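Local coordinates for gdp-l-fucose synthetase (Naegleria fowleri, PDB 6AQZ), which binds NADP and probably makes GDP-L-fucose by NADPH-dependent epimerisation and reduction, at residues E41-K46 and A243-L248. Numbering follows the deposited sequence.
Sequences EHIVKK and AARMLL
Ile43 fits among Ala244, Arg245 and Leu248 where two helices of the Rossmann-type NADP-binding domain pack together. Helix 35-46 follows the first strand of the domain, and a glycine-rich turn, consistent with the GxGxxG dinucleotide motif, runs into its first turn. Helix 240-253 comes much later in the chain. The axes of the two short segments approach to 9.4 Å and cross at -72°. Ala244 permits the closest backbone approach, with its CA 6.8 Å from the CA of Ile43.

The two branches of Ile43 meet different partners first, and both border Arg245 CG. A chi1 of -65° sets CG1 beside the backbone N and leaves CG2 anti to it; Ile43 CG2 meets Leu248 CD1 at 3.5 Å. CG1, anti to the carbonyl carbon, rests on Ala244 CB at 3.8 Å. At the end of that branch, CD1 touches Arg245 CG at 3.9 Å. The Ile43 and Leu248 side chains lie alongside each other, pointing opposite ways, and Val44 CG2 adds a looser touch on Leu248 CD1. Trp53 of the neighbouring strand 52-55 packs against both Val44 and Leu248.

No hydrogen bond joins the segments, and most of the touching residues are buried. Arg245 meets Ile43 through its CG methylene. The chain then bends at chi3 (-70°), and its guanidinium group makes a salt bridge with Asp242. Its NH2 also hydrogen-bonds to Gln317 O.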
ATOM      1  N   GLU A  41     -25.763 -13.849   6.590  1.00 53.65           N
ATOM      2  CA  GLU A  41     -26.592 -14.982   6.178  1.00 49.45           C
ATOM      3  C   GLU A  41     -27.825 -15.128   7.073  1.00 55.17           C
ATOM      4  O   GLU A  41     -28.914 -15.477   6.601  1.00 55.45           O
ATOM      5  CB  GLU A  41     -25.761 -16.264   6.197  1.00 54.66           C
ATOM      6  CG  GLU A  41     -26.535 -17.513   5.788  1.00 62.02           C
ATOM      7  CD  GLU A  41     -25.724 -18.791   5.914  1.00 65.86           C
ATOM      8  OE1 GLU A  41     -24.802 -18.862   6.762  1.00 66.90           O
ATOM      9  OE2 GLU A  41     -26.002 -19.723   5.137  1.00 68.11           O
ATOM     10  N   HIS A  42     -27.667 -14.872   8.371  1.00 57.30           N
ATOM     11  CA  HIS A  42     -28.788 -14.938   9.298  1.00 52.19           C
ATOM     12  C   HIS A  42     -29.820 -13.842   9.006  1.00 52.75           C
ATOM     13  O   HIS A  42     -31.022 -14.109   8.966  1.00 60.12           O
ATOM     14  CB  HIS A  42     -28.262 -14.856  10.728  1.00 52.28           C
ATOM     15  CG  HIS A  42     -29.337 -14.760  11.765  1.00 58.20           C
ATOM     16  ND1 HIS A  42     -29.578 -13.607  12.481  1.00 61.09           N
ATOM     17  CD2 HIS A  42     -30.240 -15.671  12.202  1.00 65.60           C
ATOM     18  CE1 HIS A  42     -30.585 -13.811  13.313  1.00 67.08           C
ATOM     19  NE2 HIS A  42     -31.004 -15.055  13.164  1.00 66.35           N
ATOM     20  N   ILE A  43     -29.374 -12.598   8.808  1.00 49.95           N
ATOM     21  CA  ILE A  43     -30.313 -11.518   8.522  1.00 54.46           C
ATOM     22  C   ILE A  43     -31.012 -11.754   7.186  1.00 61.57           C
ATOM     23  O   ILE A  43     -32.238 -11.620   7.078  1.00 60.84           O
ATOM     24  CB  ILE A  43     -29.590 -10.162   8.547  1.00 54.36           C
ATOM     25  CG1 ILE A  43     -29.083  -9.873   9.958  1.00 48.56           C
ATOM     26  CG2 ILE A  43     -30.510  -9.040   8.011  1.00 48.57           C
ATOM     27  CD1 ILE A  43     -30.182  -9.958  10.994  1.00 51.55           C
ATOM     28  N   VAL A  44     -30.254 -12.162   6.161  1.00 60.44           N
ATOM     29  CA  VAL A  44     -30.863 -12.428   4.860  1.00 58.02           C
ATOM     30  C   VAL A  44     -32.004 -13.436   4.994  1.00 58.37           C
ATOM     31  O   VAL A  44     -33.073 -13.274   4.390  1.00 60.99           O
ATOM     32  CB  VAL A  44     -29.792 -12.900   3.858  1.00 56.64           C
ATOM     33  CG1 VAL A  44     -30.428 -13.695   2.712  1.00 49.53           C
ATOM     34  CG2 VAL A  44     -29.019 -11.704   3.294  1.00 62.05           C
ATOM     35  N   LYS A  45     -31.804 -14.476   5.804  1.00 61.44           N
ATOM     36  CA  LYS A  45     -32.836 -15.494   5.987  1.00 58.40           C
ATOM     37  C   LYS A  45     -33.960 -15.013   6.898  1.00 63.64           C
ATOM     38  O   LYS A  45     -35.140 -15.272   6.630  1.00 69.72           O
ATOM     39  CB  LYS A  45     -32.211 -16.780   6.533  1.00 60.02           C
ATOM     40  N   LYS A  46     -33.619 -14.323   7.982  1.00 64.61           N
ATOM     41  CA  LYS A  46     -34.643 -13.849   8.901  1.00 70.54           C
ATOM     42  C   LYS A  46     -35.562 -12.860   8.205  1.00 69.48           C
ATOM     43  O   LYS A  46     -36.788 -12.946   8.314  1.00 70.44           O
ATOM     44  CB  LYS A  46     -33.985 -13.198  10.116  1.00 78.37           C
ATOM     45  CG  LYS A  46     -34.963 -12.579  11.088  1.00 83.93           C
ATOM     46  CD  LYS A  46     -34.228 -11.831  12.184  1.00 84.85           C
ATOM     47  CE  LYS A  46     -35.213 -11.271  13.190  1.00 92.32           C
ATOM     48  NZ  LYS A  46     -34.524 -10.586  14.316  1.00 92.09           N
ATOM     49  N   ALA A 243     -24.334  -5.374  12.929  1.00 44.77           N
ATOM     50  CA  ALA A 243     -23.412  -4.993  11.858  1.00 48.30           C
ATOM     51  C   ALA A 243     -23.916  -5.483  10.507  1.00 49.78           C
ATOM     52  O   ALA A 243     -23.787  -4.778   9.494  1.00 43.50           O
ATOM     53  CB  ALA A 243     -22.012  -5.550  12.125  1.00 42.72           C
ATOM     54  N   ALA A 244     -24.501  -6.692  10.481  1.00 40.67           N
ATOM     55  CA  ALA A 244     -25.044  -7.244   9.243  1.00 42.51           C
ATOM     56  C   ALA A 244     -26.205  -6.402   8.700  1.00 48.34           C
ATOM     57  O   ALA A 244     -26.361  -6.271   7.479  1.00 46.30           O
ATOM     58  CB  ALA A 244     -25.489  -8.698   9.472  1.00 41.44           C
ATOM     59  N   ARG A 245     -27.070  -5.887   9.585  1.00 40.10           N
ATOM     60  CA  ARG A 245     -28.159  -5.020   9.143  1.00 45.94           C
ATOM     61  C   ARG A 245     -27.622  -3.676   8.635  1.00 51.45           C
ATOM     62  O   ARG A 245     -28.090  -3.154   7.612  1.00 50.74           O
ATOM     63  CB  ARG A 245     -29.167  -4.817  10.282  1.00 44.62           C
ATOM     64  CG  ARG A 245     -29.993  -6.060  10.617  1.00 51.48           C
ATOM     65  CD  ARG A 245     -31.146  -5.737  11.558  1.00 52.34           C
ATOM     66  NE  ARG A 245     -30.660  -5.409  12.890  1.00 54.74           N
ATOM     67  CZ  ARG A 245     -30.907  -4.281  13.547  1.00 55.01           C
ATOM     68  NH1 ARG A 245     -31.643  -3.314  13.001  1.00 58.52           N
ATOM     69  NH2 ARG A 245     -30.400  -4.126  14.763  1.00 46.84           N
ATOM     70  N   MET A 246     -26.631  -3.113   9.334  1.00 45.55           N
ATOM     71  CA  MET A 246     -25.986  -1.892   8.877  1.00 47.46           C
ATOM     72  C   MET A 246     -25.291  -2.112   7.545  1.00 47.53           C
ATOM     73  O   MET A 246     -25.340  -1.248   6.655  1.00 45.22           O
ATOM     74  CB  MET A 246     -24.980  -1.418   9.921  1.00 46.57           C
ATOM     75  CG  MET A 246     -25.607  -1.225  11.267  1.00 43.40           C
ATOM     76  SD  MET A 246     -24.416  -1.039  12.595  1.00 53.03           S
ATOM     77  CE  MET A 246     -24.018   0.698  12.471  1.00 44.37           C
ATOM     78  N   LEU A 247     -24.646  -3.267   7.385  1.00 39.66           N
ATOM     79  CA  LEU A 247     -24.011  -3.566   6.105  1.00 44.12           C
ATOM     80  C   LEU A 247     -25.058  -3.696   5.009  1.00 42.88           C
ATOM     81  O   LEU A 247     -24.856  -3.218   3.886  1.00 44.62           O
ATOM     82  CB  LEU A 247     -23.162  -4.838   6.209  1.00 45.19           C
ATOM     83  CG  LEU A 247     -22.511  -5.478   4.976  1.00 44.34           C
ATOM     84  CD1 LEU A 247     -21.508  -4.515   4.272  1.00 37.15           C
ATOM     85  CD2 LEU A 247     -21.778  -6.721   5.393  1.00 39.95           C
ATOM     86  N   LEU A 248     -26.181  -4.367   5.309  1.00 47.01           N
ATOM     87  CA  LEU A 248     -27.219  -4.529   4.295  1.00 49.39           C
ATOM     88  C   LEU A 248     -27.867  -3.192   3.934  1.00 51.10           C
ATOM     89  O   LEU A 248     -28.124  -2.925   2.755  1.00 44.21           O
ATOM     90  CB  LEU A 248     -28.248  -5.551   4.756  1.00 52.42           C
ATOM     91  CG  LEU A 248     -27.626  -6.953   4.713  1.00 53.90           C
ATOM     92  CD1 LEU A 248     -28.529  -7.992   5.379  1.00 51.96           C
ATOM     93  CD2 LEU A 248     -27.232  -7.374   3.300  1.00 47.77           C
TER